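Local structure of beta-galactosidase/beta-glucuronidase (6MVF) at residues A[318-323]-A[534-539]; A[461-466]-A[507-512]; A[96-101]-A[144-149]; A[391-396]-A[526-531]. The protein binds flavin mononucleotide and is a family 2 glycoside hydrolase, a beta-glucuronidase that probably cleaves beta-linked glycosides. All coordinates share one frame; numbering follows the deposited sequence.

Interaction 1 of 4, residues A[318-323]-A[534-539]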
loop_
_atom_site.group_PDB
_atom_site.type_symbol
_atom_site.label_atom_id
_atom_site.label_comp_id
_atom_site.label_asym_id
_atom_site.label_seq_id
_atom_site.Cartn_x
_atom_site.Cartn_y
_atom_site.Cartn_z
ATOM N N TYR A 318 3.345 -17.120 6.815
ATOM C CA TYR A 318 4.201 -16.155 7.501
ATOM C C TYR A 318 3.708 -15.874 8.911
ATOM O O TYR A 318 4.517 -15.627 9.807
ATOM C CB TYR A 318 4.308 -14.860 6.681
ATOM C CG TYR A 318 5.364 -14.942 5.586
ATOM C CD1 TYR A 318 5.104 -15.582 4.377
ATOM C CD2 TYR A 318 6.626 -14.400 5.769
ATOM C CE1 TYR A 318 6.073 -15.659 3.369
ATOM C CE2 TYR A 318 7.607 -14.479 4.773
ATOM C CZ TYR A 318 7.326 -15.106 3.579
ATOM O OH TYR A 318 8.296 -15.188 2.603
ATOM N N GLN A 319 2.401 -15.931 9.145
ATOM C CA GLN A 319 1.913 -15.747 10.506
ATOM C C GLN A 319 2.386 -16.882 11.408
ATOM O O GLN A 319 2.849 -16.647 12.534
ATOM C CB GLN A 319 0.391 -15.642 10.514
ATOM C CG GLN A 319 -0.173 -15.298 11.884
ATOM C CD GLN A 319 -1.640 -15.695 12.068
ATOM O OE1 GLN A 319 -2.261 -16.307 11.188
ATOM N NE2 GLN A 319 -2.196 -15.354 13.224
ATOM N N ASP A 320 2.266 -18.127 10.933
ATOM C CA ASP A 320 2.865 -19.256 11.644
ATOM C C ASP A 320 4.339 -19.002 11.953
ATOM O O ASP A 320 4.783 -19.149 13.096
ATOM C CB ASP A 320 2.719 -20.536 10.821
ATOM C CG ASP A 320 1.329 -21.150 10.927
ATOM O OD1 ASP A 320 0.446 -20.584 11.637
ATOM O OD2 ASP A 320 1.131 -22.213 10.290
ATOM N N ALA A 321 5.107 -18.602 10.934
ATOM C CA ALA A 321 6.535 -18.408 11.111
ATOM C C ALA A 321 6.821 -17.336 12.151
ATOM O O ALA A 321 7.690 -17.516 13.012
ATOM C CB ALA A 321 7.172 -18.059 9.774
ATOM N N GLN A 322 6.070 -16.232 12.115
ATOM C CA GLN A 322 6.294 -15.152 13.071
ATOM C C GLN A 322 5.937 -15.571 14.492
ATOM O O GLN A 322 6.651 -15.225 15.443
ATOM C CB GLN A 322 5.512 -13.908 12.650
ATOM C CG GLN A 322 6.360 -12.952 11.828
ATOM C CD GLN A 322 5.677 -12.445 10.551
ATOM O OE1 GLN A 322 4.446 -12.269 10.508
ATOM N NE2 GLN A 322 6.481 -12.203 9.496
ATOM N N ILE A 323 4.845 -16.308 14.670
ATOM C CA ILE A 323 4.527 -16.792 16.009
ATOM C C ILE A 323 5.655 -17.675 16.538
ATOM O O ILE A 323 6.093 -17.531 17.691
ATOM C CB ILE A 323 3.175 -17.519 16.012
ATOM C CG1 ILE A 323 2.056 -16.501 15.815
ATOM C CG2 ILE A 323 2.998 -18.256 17.318
ATOM C CD1 ILE A 323 0.700 -17.100 15.436
ATOM N N ASN A 534 3.339 -30.438 19.356
ATOM C CA ASN A 534 3.538 -29.790 18.061
ATOM C C ASN A 534 3.360 -28.275 18.360
ATOM O O ASN A 534 2.932 -27.922 19.461
ATOM C CB ASN A 534 2.518 -30.350 17.029
ATOM C CG ASN A 534 2.671 -29.769 15.627
ATOM O OD1 ASN A 534 2.283 -28.635 15.367
ATOM N ND2 ASN A 534 3.196 -30.572 14.703
ATOM N N MET A 535 3.704 -27.382 17.419
ATOM C CA MET A 535 3.529 -25.950 17.673
ATOM C C MET A 535 2.063 -25.600 17.862
ATOM O O MET A 535 1.707 -24.826 18.764
ATOM C CB MET A 535 4.101 -25.114 16.522
ATOM C CG MET A 535 4.021 -23.620 16.760
ATOM S SD MET A 535 5.015 -22.991 18.148
ATOM C CE MET A 535 4.440 -21.296 18.255
ATOM N N PHE A 536 1.206 -26.138 16.996
ATOM C CA PHE A 536 -0.215 -25.853 16.992
ATOM C C PHE A 536 -0.972 -27.163 17.087
ATOM O O PHE A 536 -0.549 -28.162 16.495
ATOM C CB PHE A 536 -0.651 -25.134 15.709
ATOM C CG PHE A 536 0.167 -23.944 15.373
ATOM C CD1 PHE A 536 0.007 -22.749 16.078
ATOM C CD2 PHE A 536 1.094 -24.002 14.351
ATOM C CE1 PHE A 536 0.775 -21.630 15.764
ATOM C CE2 PHE A 536 1.875 -22.881 14.024
ATOM C CZ PHE A 536 1.723 -21.700 14.732
ATOM N N ASP A 537 -2.085 -27.158 17.839
ATOM C CA ASP A 537 -3.126 -28.148 17.621
ATOM C C ASP A 537 -3.357 -28.308 16.116
ATOM O O ASP A 537 -3.253 -27.346 15.348
ATOM C CB ASP A 537 -4.424 -27.715 18.307
ATOM C CG ASP A 537 -4.249 -27.338 19.806
ATOM O OD1 ASP A 537 -3.422 -27.928 20.528
ATOM O OD2 ASP A 537 -4.989 -26.437 20.271
ATOM N N PHE A 538 -3.640 -29.528 15.670
ATOM C CA PHE A 538 -3.863 -29.753 14.244
ATOM C C PHE A 538 -4.972 -30.787 14.083
ATOM O O PHE A 538 -5.350 -31.464 15.048
ATOM C CB PHE A 538 -2.559 -30.170 13.527
ATOM C CG PHE A 538 -1.917 -31.440 14.072
ATOM C CD1 PHE A 538 -1.038 -31.393 15.133
ATOM C CD2 PHE A 538 -2.185 -32.671 13.505
ATOM C CE1 PHE A 538 -0.448 -32.540 15.628
ATOM C CE2 PHE A 538 -1.582 -33.812 13.983
ATOM C CZ PHE A 538 -0.717 -33.750 15.046
ATOM N N GLY A 539 -5.487 -30.920 12.861
ATOM C CA GLY A 539 -6.656 -31.753 12.609
ATOM C C GLY A 539 -6.343 -33.228 12.374
ATOM O O GLY A 539 -5.494 -33.573 11.546
#

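Interaction 2 of 4, residues A[461-466]-A[507-512]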
loop_
_atom_site.group_PDB
_atom_site.type_symbol
_atom_site.label_atom_id
_atom_site.label_comp_id
_atom_site.label_asym_id
_atom_site.label_seq_id
_atom_site.Cartn_x
_atom_site.Cartn_y
_atom_site.Cartn_z
ATOM N N GLY A 461 4.483 -44.274 31.134
ATOM C CA GLY A 461 5.627 -43.828 31.899
ATOM C C GLY A 461 5.421 -42.511 32.639
ATOM O O GLY A 461 4.352 -41.894 32.638
ATOM N N LYS A 462 6.496 -42.091 33.293
ATOM C CA LYS A 462 6.536 -40.841 34.028
ATOM C C LYS A 462 7.410 -39.826 33.293
ATOM O O LYS A 462 8.362 -40.184 32.579
ATOM C CB LYS A 462 7.056 -41.063 35.458
ATOM C CG LYS A 462 6.182 -41.985 36.310
ATOM C CD LYS A 462 6.738 -42.252 37.744
ATOM C CE LYS A 462 7.963 -43.198 37.782
ATOM N NZ LYS A 462 9.279 -42.489 37.608
ATOM N N ILE A 463 7.054 -38.548 33.482
ATOM C CA ILE A 463 7.834 -37.416 32.977
ATOM C C ILE A 463 9.313 -37.555 33.339
ATOM O O ILE A 463 10.203 -37.340 32.506
ATOM C CB ILE A 463 7.241 -36.103 33.532
ATOM C CG1 ILE A 463 5.923 -35.760 32.825
ATOM C CG2 ILE A 463 8.256 -34.959 33.483
ATOM C CD1 ILE A 463 5.150 -34.702 33.520
ATOM N N GLU A 464 9.591 -37.924 34.585
ATOM C CA GLU A 464 10.946 -38.063 35.102
ATOM C C GLU A 464 11.739 -39.180 34.420
ATOM O O GLU A 464 12.916 -39.359 34.738
ATOM C CB GLU A 464 10.903 -38.316 36.612
ATOM C CG GLU A 464 10.388 -37.137 37.451
ATOM C CD GLU A 464 8.889 -36.828 37.266
ATOM O OE1 GLU A 464 8.103 -37.738 36.863
ATOM O OE2 GLU A 464 8.510 -35.653 37.524
ATOM N N GLN A 465 11.127 -39.929 33.488
ATOM C CA GLN A 465 11.860 -40.968 32.763
ATOM C C GLN A 465 12.622 -40.443 31.548
ATOM O O GLN A 465 13.486 -41.156 31.021
ATOM C CB GLN A 465 10.910 -42.079 32.309
ATOM C CG GLN A 465 10.325 -42.904 33.447
ATOM C CD GLN A 465 9.498 -44.067 32.951
ATOM O OE1 GLN A 465 8.687 -43.930 32.040
ATOM N NE2 GLN A 465 9.726 -45.230 33.525
ATOM N N ASN A 466 12.337 -39.221 31.102
ATOM C CA ASN A 466 12.893 -38.734 29.839
ATOM C C ASN A 466 14.405 -38.533 29.922
ATOM O O ASN A 466 15.154 -39.009 29.057
ATOM C CB ASN A 466 12.194 -37.430 29.444
ATOM C CG ASN A 466 10.804 -37.671 28.919
ATOM O OD1 ASN A 466 10.638 -38.115 27.778
ATOM N ND2 ASN A 466 9.791 -37.422 29.756
ATOM N N GLU A 507 -4.438 -28.036 31.155
ATOM C CA GLU A 507 -3.387 -27.106 30.757
ATOM C C GLU A 507 -2.227 -27.143 31.741
ATOM O O GLU A 507 -1.069 -26.975 31.356
ATOM C CB GLU A 507 -3.971 -25.687 30.653
ATOM C CG GLU A 507 -3.041 -24.663 30.034
ATOM C CD GLU A 507 -3.651 -23.260 29.829
ATOM O OE1 GLU A 507 -2.956 -22.445 29.179
ATOM O OE2 GLU A 507 -4.790 -22.967 30.301
ATOM N N GLU A 508 -2.520 -27.369 33.020
ATOM C CA GLU A 508 -1.469 -27.396 34.023
ATOM C C GLU A 508 -0.548 -28.592 33.821
ATOM O O GLU A 508 0.663 -28.486 34.024
ATOM C CB GLU A 508 -2.088 -27.420 35.428
ATOM C CG GLU A 508 -2.709 -26.097 35.899
ATOM C CD GLU A 508 -4.013 -25.729 35.163
ATOM O OE1 GLU A 508 -4.736 -26.663 34.747
ATOM O OE2 GLU A 508 -4.311 -24.508 34.993
ATOM N N TYR A 509 -1.089 -29.741 33.420
ATOM C CA TYR A 509 -0.224 -30.911 33.328
ATOM C C TYR A 509 0.682 -30.816 32.116
ATOM O O TYR A 509 1.839 -31.243 32.164
ATOM C CB TYR A 509 -1.037 -32.214 33.286
ATOM C CG TYR A 509 -0.134 -33.427 33.241
ATOM C CD1 TYR A 509 0.463 -33.922 34.402
ATOM C CD2 TYR A 509 0.171 -34.041 32.035
ATOM C CE1 TYR A 509 1.325 -35.012 34.351
ATOM C CE2 TYR A 509 1.031 -35.119 31.971
ATOM C CZ TYR A 509 1.604 -35.607 33.129
ATOM O OH TYR A 509 2.445 -36.697 33.048
ATOM N N GLN A 510 0.169 -30.257 31.027
ATOM C CA GLN A 510 1.009 -30.054 29.862
ATOM C C GLN A 510 2.131 -29.074 30.157
ATOM O O GLN A 510 3.238 -29.232 29.634
ATOM C CB GLN A 510 0.160 -29.579 28.700
ATOM C CG GLN A 510 0.865 -29.590 27.362
ATOM C CD GLN A 510 0.228 -28.588 26.378
ATOM O OE1 GLN A 510 -0.223 -27.520 26.784
ATOM N NE2 GLN A 510 0.175 -28.945 25.092
ATOM N N ALA A 511 1.882 -28.083 31.019
ATOM C CA ALA A 511 2.935 -27.137 31.394
ATOM C C ALA A 511 4.004 -27.804 32.251
ATOM O O ALA A 511 5.194 -27.514 32.088
ATOM C CB ALA A 511 2.347 -25.923 32.119
ATOM N N LEU A 512 3.603 -28.705 33.160
ATOM C CA LEU A 512 4.568 -29.456 33.964
ATOM C C LEU A 512 5.439 -30.345 33.089
ATOM O O LEU A 512 6.646 -30.457 33.314
ATOM C CB LEU A 512 3.847 -30.313 35.013
ATOM C CG LEU A 512 3.221 -29.631 36.227
ATOM C CD1 LEU A 512 2.399 -30.639 37.025
ATOM C CD2 LEU A 512 4.281 -28.989 37.110
HETATM O O HOH W 1 4.727 -38.116 35.224
#

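Interaction 3 of 4, residues A[96-101]-A[144-149]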
loop_
_atom_site.group_PDB
_atom_site.type_symbol
_atom_site.label_atom_id
_atom_site.label_comp_id
_atom_site.label_asym_id
_atom_site.label_seq_id
_atom_site.Cartn_x
_atom_site.Cartn_y
_atom_site.Cartn_z
ATOM N N ALA A 96 -1.517 -31.439 -5.416
ATOM C CA ALA A 96 -2.816 -32.066 -5.635
ATOM C C ALA A 96 -2.893 -33.292 -4.733
ATOM O O ALA A 96 -2.259 -34.316 -5.009
ATOM C CB ALA A 96 -3.018 -32.437 -7.108
ATOM N N ALA A 97 -3.680 -33.194 -3.668
ATOM C CA ALA A 97 -3.712 -34.222 -2.637
ATOM C C ALA A 97 -4.854 -35.186 -2.930
ATOM O O ALA A 97 -6.018 -34.774 -2.898
ATOM C CB ALA A 97 -3.882 -33.570 -1.268
ATOM N N LEU A 98 -4.545 -36.464 -3.206
ATOM C CA LEU A 98 -3.215 -37.086 -3.160
ATOM C C LEU A 98 -2.677 -37.522 -4.528
ATOM O O LEU A 98 -1.488 -37.792 -4.690
ATOM C CB LEU A 98 -3.267 -38.323 -2.278
ATOM C CG LEU A 98 -3.612 -38.081 -0.826
ATOM C CD1 LEU A 98 -3.742 -39.426 -0.116
ATOM C CD2 LEU A 98 -2.528 -37.206 -0.185
ATOM N N ASP A 99 -3.587 -37.609 -5.495
ATOM C CA ASP A 99 -3.374 -38.246 -6.788
ATOM C C ASP A 99 -4.146 -37.429 -7.807
ATOM O O ASP A 99 -5.271 -37.011 -7.524
ATOM C CB ASP A 99 -3.876 -39.697 -6.752
ATOM C CG ASP A 99 -3.351 -40.545 -7.900
ATOM O OD1 ASP A 99 -2.644 -40.000 -8.779
ATOM O OD2 ASP A 99 -3.649 -41.768 -7.924
ATOM N N ALA A 100 -3.553 -37.174 -8.975
ATOM C CA ALA A 100 -4.146 -36.201 -9.882
ATOM C C ALA A 100 -4.008 -36.607 -11.343
ATOM O O ALA A 100 -3.066 -37.305 -11.732
ATOM C CB ALA A 100 -3.536 -34.809 -9.693
ATOM N N THR A 101 -4.966 -36.141 -12.150
ATOM C CA THR A 101 -4.925 -36.239 -13.607
ATOM C C THR A 101 -5.321 -34.891 -14.184
ATOM O O THR A 101 -6.351 -34.333 -13.793
ATOM C CB THR A 101 -5.874 -37.329 -14.141
ATOM O OG1 THR A 101 -5.477 -38.613 -13.641
ATOM C CG2 THR A 101 -5.823 -37.361 -15.658
ATOM N N PRO A 144 -2.589 -48.840 -3.675
ATOM C CA PRO A 144 -1.493 -49.762 -3.312
ATOM C C PRO A 144 -0.114 -49.113 -3.233
ATOM O O PRO A 144 0.740 -49.609 -2.489
ATOM C CB PRO A 144 -1.554 -50.823 -4.420
ATOM C CG PRO A 144 -2.994 -50.847 -4.824
ATOM C CD PRO A 144 -3.491 -49.422 -4.688
ATOM N N SER A 145 0.131 -48.016 -3.956
ATOM C CA SER A 145 1.431 -47.354 -3.949
ATOM C C SER A 145 1.463 -46.051 -3.151
ATOM O O SER A 145 2.500 -45.385 -3.132
ATOM C CB SER A 145 1.881 -47.072 -5.382
ATOM O OG SER A 145 1.003 -46.155 -6.016
ATOM N N MET A 146 0.376 -45.673 -2.481
ATOM C CA MET A 146 0.259 -44.326 -1.930
ATOM C C MET A 146 0.900 -44.196 -0.555
ATOM O O MET A 146 0.730 -45.055 0.311
ATOM C CB MET A 146 -1.213 -43.926 -1.832
ATOM C CG MET A 146 -1.439 -42.519 -1.295
ATOM S SD MET A 146 -0.680 -41.247 -2.341
ATOM C CE MET A 146 -1.572 -41.529 -3.879
ATOM N N TYR A 147 1.642 -43.106 -0.362
ATOM C CA TYR A 147 1.943 -42.550 0.950
ATOM C C TYR A 147 1.513 -41.092 0.976
ATOM O O TYR A 147 1.638 -40.400 -0.043
ATOM C CB TYR A 147 3.424 -42.612 1.276
ATOM C CG TYR A 147 3.988 -43.992 1.417
ATOM C CD1 TYR A 147 4.058 -44.592 2.659
ATOM C CD2 TYR A 147 4.490 -44.679 0.312
ATOM C CE1 TYR A 147 4.590 -45.838 2.814
ATOM C CE2 TYR A 147 5.036 -45.927 0.452
ATOM C CZ TYR A 147 5.086 -46.507 1.718
ATOM O OH TYR A 147 5.625 -47.756 1.909
ATOM N N PRO A 148 1.017 -40.587 2.116
ATOM C CA PRO A 148 0.755 -41.284 3.389
ATOM C C PRO A 148 -0.461 -42.205 3.339
ATOM O O PRO A 148 -1.352 -41.993 2.518
ATOM C CB PRO A 148 0.494 -40.139 4.381
ATOM C CG PRO A 148 -0.046 -39.018 3.531
ATOM C CD PRO A 148 0.675 -39.152 2.190
ATOM N N ALA A 149 -0.499 -43.215 4.204
ATOM C CA ALA A 149 -1.647 -44.109 4.237
ATOM C C ALA A 149 -2.115 -44.337 5.664
ATOM O O ALA A 149 -3.319 -44.454 5.915
ATOM C CB ALA A 149 -1.311 -45.433 3.558
#

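Interaction 4 of 4, residues A[391-396]-A[526-531]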
loop_
_atom_site.group_PDB
_atom_site.type_symbol
_atom_site.label_atom_id
_atom_site.label_comp_id
_atom_site.label_asym_id
_atom_site.label_seq_id
_atom_site.Cartn_x
_atom_site.Cartn_y
_atom_site.Cartn_z
ATOM N N ILE A 391 16.859 -25.122 4.966
ATOM C CA ILE A 391 16.776 -26.577 5.054
ATOM C C ILE A 391 18.168 -27.130 5.333
ATOM O O ILE A 391 19.083 -26.977 4.518
ATOM C CB ILE A 391 16.172 -27.189 3.776
ATOM C CG1 ILE A 391 14.756 -26.636 3.564
ATOM C CG2 ILE A 391 16.182 -28.724 3.862
ATOM C CD1 ILE A 391 14.006 -27.196 2.370
ATOM N N LEU A 392 18.335 -27.761 6.493
ATOM C CA LEU A 392 19.613 -28.373 6.852
ATOM C C LEU A 392 19.580 -29.900 6.879
ATOM O O LEU A 392 20.610 -30.533 6.644
ATOM C CB LEU A 392 20.092 -27.853 8.214
ATOM C CG LEU A 392 20.109 -26.341 8.456
ATOM C CD1 LEU A 392 20.903 -26.059 9.708
ATOM C CD2 LEU A 392 20.674 -25.575 7.270
ATOM N N PHE A 393 18.414 -30.504 7.097
ATOM C CA PHE A 393 18.276 -31.941 7.229
ATOM C C PHE A 393 17.136 -32.457 6.356
ATOM O O PHE A 393 16.039 -31.889 6.352
ATOM C CB PHE A 393 18.028 -32.294 8.691
ATOM C CG PHE A 393 18.896 -31.536 9.651
ATOM C CD1 PHE A 393 20.127 -32.048 10.052
ATOM C CD2 PHE A 393 18.475 -30.326 10.178
ATOM C CE1 PHE A 393 20.940 -31.356 10.956
ATOM C CE2 PHE A 393 19.266 -29.627 11.068
ATOM C CZ PHE A 393 20.511 -30.146 11.466
ATOM N N TRP A 394 17.405 -33.518 5.608
ATOM C CA TRP A 394 16.380 -34.276 4.905
ATOM C C TRP A 394 16.025 -35.488 5.757
ATOM O O TRP A 394 16.912 -36.252 6.144
ATOM C CB TRP A 394 16.858 -34.746 3.523
ATOM C CG TRP A 394 17.333 -33.697 2.535
ATOM C CD1 TRP A 394 18.581 -33.614 1.960
ATOM C CD2 TRP A 394 16.566 -32.617 1.977
ATOM N NE1 TRP A 394 18.639 -32.550 1.098
ATOM C CE2 TRP A 394 17.421 -31.916 1.083
ATOM C CE3 TRP A 394 15.249 -32.168 2.150
ATOM C CZ2 TRP A 394 16.999 -30.776 0.358
ATOM C CZ3 TRP A 394 14.821 -31.030 1.429
ATOM C CH2 TRP A 394 15.703 -30.350 0.541
ATOM N N GLY A 395 14.739 -35.668 6.041
ATOM C CA GLY A 395 14.259 -36.819 6.793
ATOM C C GLY A 395 13.667 -37.867 5.863
ATOM O O GLY A 395 12.887 -37.541 4.970
ATOM N N ILE A 396 14.034 -39.135 6.085
ATOM C CA ILE A 396 13.652 -40.175 5.132
ATOM C C ILE A 396 12.464 -41.033 5.578
ATOM O O ILE A 396 11.847 -41.688 4.722
ATOM C CB ILE A 396 14.854 -41.075 4.758
ATOM C CG1 ILE A 396 15.375 -41.853 5.965
ATOM C CG2 ILE A 396 15.989 -40.262 4.081
ATOM C CD1 ILE A 396 16.324 -42.965 5.571
ATOM N N TRP A 526 24.468 -31.814 23.767
ATOM C CA TRP A 526 24.775 -32.864 22.798
ATOM C C TRP A 526 23.525 -33.435 22.120
ATOM O O TRP A 526 23.654 -34.228 21.179
ATOM C CB TRP A 526 25.583 -33.972 23.487
ATOM C CG TRP A 526 24.971 -34.434 24.793
ATOM C CD1 TRP A 526 25.256 -33.963 26.047
ATOM C CD2 TRP A 526 23.959 -35.437 24.963
ATOM N NE1 TRP A 526 24.486 -34.608 26.981
ATOM C CE2 TRP A 526 23.686 -35.522 26.346
ATOM C CE3 TRP A 526 23.260 -36.264 24.083
ATOM C CZ2 TRP A 526 22.736 -36.413 26.875
ATOM C CZ3 TRP A 526 22.317 -37.151 24.605
ATOM C CH2 TRP A 526 22.066 -37.217 25.989
ATOM N N ILE A 527 22.325 -33.073 22.578
ATOM C CA ILE A 527 21.106 -33.313 21.810
ATOM C C ILE A 527 21.110 -32.314 20.662
ATOM O O ILE A 527 21.022 -31.104 20.887
ATOM C CB ILE A 527 19.851 -33.155 22.672
ATOM C CG1 ILE A 527 19.840 -34.190 23.813
ATOM C CG2 ILE A 527 18.596 -33.248 21.796
ATOM C CD1 ILE A 527 19.476 -35.597 23.388
ATOM N N TRP A 528 21.261 -32.800 19.432
ATOM C CA TRP A 528 21.544 -31.855 18.361
ATOM C C TRP A 528 20.321 -31.002 18.050
ATOM O O TRP A 528 20.468 -29.811 17.742
ATOM C CB TRP A 528 22.080 -32.577 17.111
ATOM C CG TRP A 528 21.157 -33.574 16.514
ATOM C CD1 TRP A 528 21.025 -34.880 16.876
ATOM C CD2 TRP A 528 20.227 -33.357 15.443
ATOM N NE1 TRP A 528 20.069 -35.490 16.102
ATOM C CE2 TRP A 528 19.558 -34.576 15.219
ATOM C CE3 TRP A 528 19.889 -32.245 14.657
ATOM C CZ2 TRP A 528 18.566 -34.718 14.244
ATOM C CZ3 TRP A 528 18.922 -32.384 13.679
ATOM C CH2 TRP A 528 18.262 -33.610 13.485
ATOM N N ALA A 529 19.117 -31.577 18.169
ATOM C CA ALA A 529 17.877 -30.831 17.985
ATOM C C ALA A 529 16.736 -31.541 18.704
ATOM O O ALA A 529 16.597 -32.758 18.595
ATOM C CB ALA A 529 17.535 -30.667 16.500
ATOM N N SER A 530 15.926 -30.772 19.421
ATOM C CA SER A 530 14.659 -31.216 19.981
ATOM C C SER A 530 13.518 -30.436 19.332
ATOM O O SER A 530 13.650 -29.236 19.049
ATOM C CB SER A 530 14.628 -31.026 21.508
ATOM O OG SER A 530 14.918 -29.685 21.874
ATOM N N HIS A 531 12.393 -31.120 19.110
ATOM C CA HIS A 531 11.239 -30.549 18.423
ATOM C C HIS A 531 9.973 -30.881 19.200
ATOM O O HIS A 531 9.550 -32.041 19.237
ATOM C CB HIS A 531 11.133 -31.081 16.999
ATOM C CG HIS A 531 12.252 -30.658 16.105
ATOM N ND1 HIS A 531 13.319 -31.480 15.811
ATOM C CD2 HIS A 531 12.473 -29.497 15.439
ATOM C CE1 HIS A 531 14.146 -30.847 14.997
ATOM N NE2 HIS A 531 13.656 -29.644 14.756
#

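Interaction 1 of 4, residues A[318-323]-A[534-539]
The carboxylate of D320 rests against the aromatic ring of F536, with the two planes only 28° apart. D320 OD1 is 3.5 Å from F536 CZ, and D320 CG is 3.6 Å from F536 CE2. The approach is oblique to the ring. No hydrogen bond crosses between the segments. The charge of D320 is met by two arginines: R301 takes OD2 and R561 takes OD1, both as salt bridges. R561 also makes a cation-pi contact with F536, so one guanidinium serves both residues. These two arginines probably help keep D320 ionised in a buried setting.

I323 lies one helical turn further on and adds the apolar half. Its CG2 branch is 3.5 Å from M535 CE and 4.3 Å from F536 CE1. With CG anti to the backbone N (chi1 -177°), M535 CG lies 3.5 Å above the centre of the F536 ring. The bend at chi2 then turns the methyl end to I323. F536 is thus packed by its own neighbour as well as by the helix. An Asx turn shapes this stretch: F536 N donates to N534 OD1 (3.2 Å). The peptide bond between W533 and N534, just beyond barrel strand 529-532, is cis.

The contact ties the chain beyond that strand to helix 314-327 of the TIM barrel. M535 also reaches I324 and L327 of the helix and V299 of strand 292-300. A321 points the other way, onto helix 341-350.

Interaction 2 of 4, residues A[461-466]-A[507-512]
In the TIM barrel domain, the loop between strand 450-453 and helix 466-476 meets the first turns of helix 507-522. I463 and Y509 carry the contact, and they reach toward each other, one from the loop and one from the helix. The end of I463 touches the phenol end of Y509. I463 CD1 lies 3.4 Å from Y509 OH and 3.7 Å from Y509 CZ, oblique to the ring. I463 CG1 has its place beside the backbone N (chi1 -74°), and it too comes near the hydroxyl. Y509 has CG anti to its own N (chi1 -178°), which carries the ring out from the helix to the loop. L512 adds a looser edge: I463 CD1 is 4.4 Å from L512 C.

The phenol has its main polar partner outside the two segments, in a hydrogen bond with G457 O of the same loop. A water makes a further link. It accepts from I463 N at 2.9 Å and donates weakly to Y509 OH. I463 also touches Y513 and Y516 of helix 507-522, so this isoleucine packs along one side of the helix.

Residues 463-465 form a 3-10 turn that runs into helix 466-476. N466 holds this turn from its far end. Both its backbone N and its side-chain amide donate to I463 O. The ND2 bond is 2.8 Å long, and its donor is tilted 18° from the I463 carbonyl plane.

Interaction 3 of 4, residues A[96-101]-A[144-149]
The backbone oxygen of M146 accepts a hydrogen bond from K365 NZ, while its side chain packs on L98. No hydrogen bond crosses between the two segments. The side-chain contact is apolar and turns on the shape of M146. CG is anti to the backbone N (chi1 -179°), and the chain then bends at both chi2 and chi3. The sulfur and methyl therefore curl along L98 and on to D99. M146 SD is 3.9 Å from L98 CB. M146 CE is 3.8 Å from L98 O and 4.1 Å from D99 CB. M146 CG lies 4.0 Å from L98 CD1. The second leucine branch goes to P148, with L98 CD2 4.4 Å from P148 CD.

Two cis peptides shape the partners, one before L98 and one before P148. L98 and D99 both pair with S139 of strand 131-139, which makes a classic beta bulge at the start of strand 99-104.

Both segments belong to the sugar-binding domain of the family 2 hydrolases. Segment 144-149 is an irregular stretch between strands 131-139 and 163-168. It lies between the edge of the beta domain and the barrel. M146 touches E113 of strand 107-113 and H373 of helix 368-385. Y147 points away from segment 96-101 and packs on A370 and V374 of the same helix.

Interaction 4 of 4, residues A[391-396]-A[526-531]
F393 and W528 meet inside the TIM barrel and account for nearly all the surface buried here. F393 is on strand 391-398, and W528 comes just before strand 529-532. Counted round the eight parallel strands, these two are four steps apart either way. The contact therefore spans the barrel interior near the N-terminal ends of these two strands. The strands themselves do not pair, and the nearest CA atoms, those of F393 and A529, are 10.8 Å apart. The two aromatic side chains bridge this gap.

The six-membered ring of W528 puts its CZ3 corner over the centre of one face of F393, 3.5 Å above the plane. The two ring planes make 47° and their centroids are 4.7 Å apart. This is neither a parallel stack nor an edge-to-face pair. The two side chains run antiparallel as they pass. W528 CG sits between the backbone N and the carbonyl carbon (chi1 61°). That torsion lays the indole back over its own chain, with A529 CB over one face near the rim.

Other barrel residues fill in around the pair. F393 also touches L296 of strand 292-300, as does A529, and W528 touches W355 of strand 353-357. The indole N-H is satisfied: W528 NE1 is hydrogen-bonded to E450 O at the start of strand 450-453.

F393 is packed on both faces. Opposite W528, L392 CB lies 3.4 Å above the F393 ring plane, offset toward the rim.

Interactions 1, 2 and 4 belong to the TIM barrel domain, and interaction 3 to the sugar-binding domain. Interaction 4 is within the barrel and interactions 1 and 2 involve its outer helices. Segments 526-531 and 534-539 follow closely in sequence, yet the centres of interactions 4 and 1 are 19 Å apart. Interaction 2 is nested in the loops closed by both. Interactions 2 and 3 are the most distant pair, with centres 37 Å apart. None lies at the flavin mononucleotide pocket. Helix 368-385 links two of them to it: M146 of interaction 3 and W394 beside F393 touch this helix, which carries pocket residues K379 and I383.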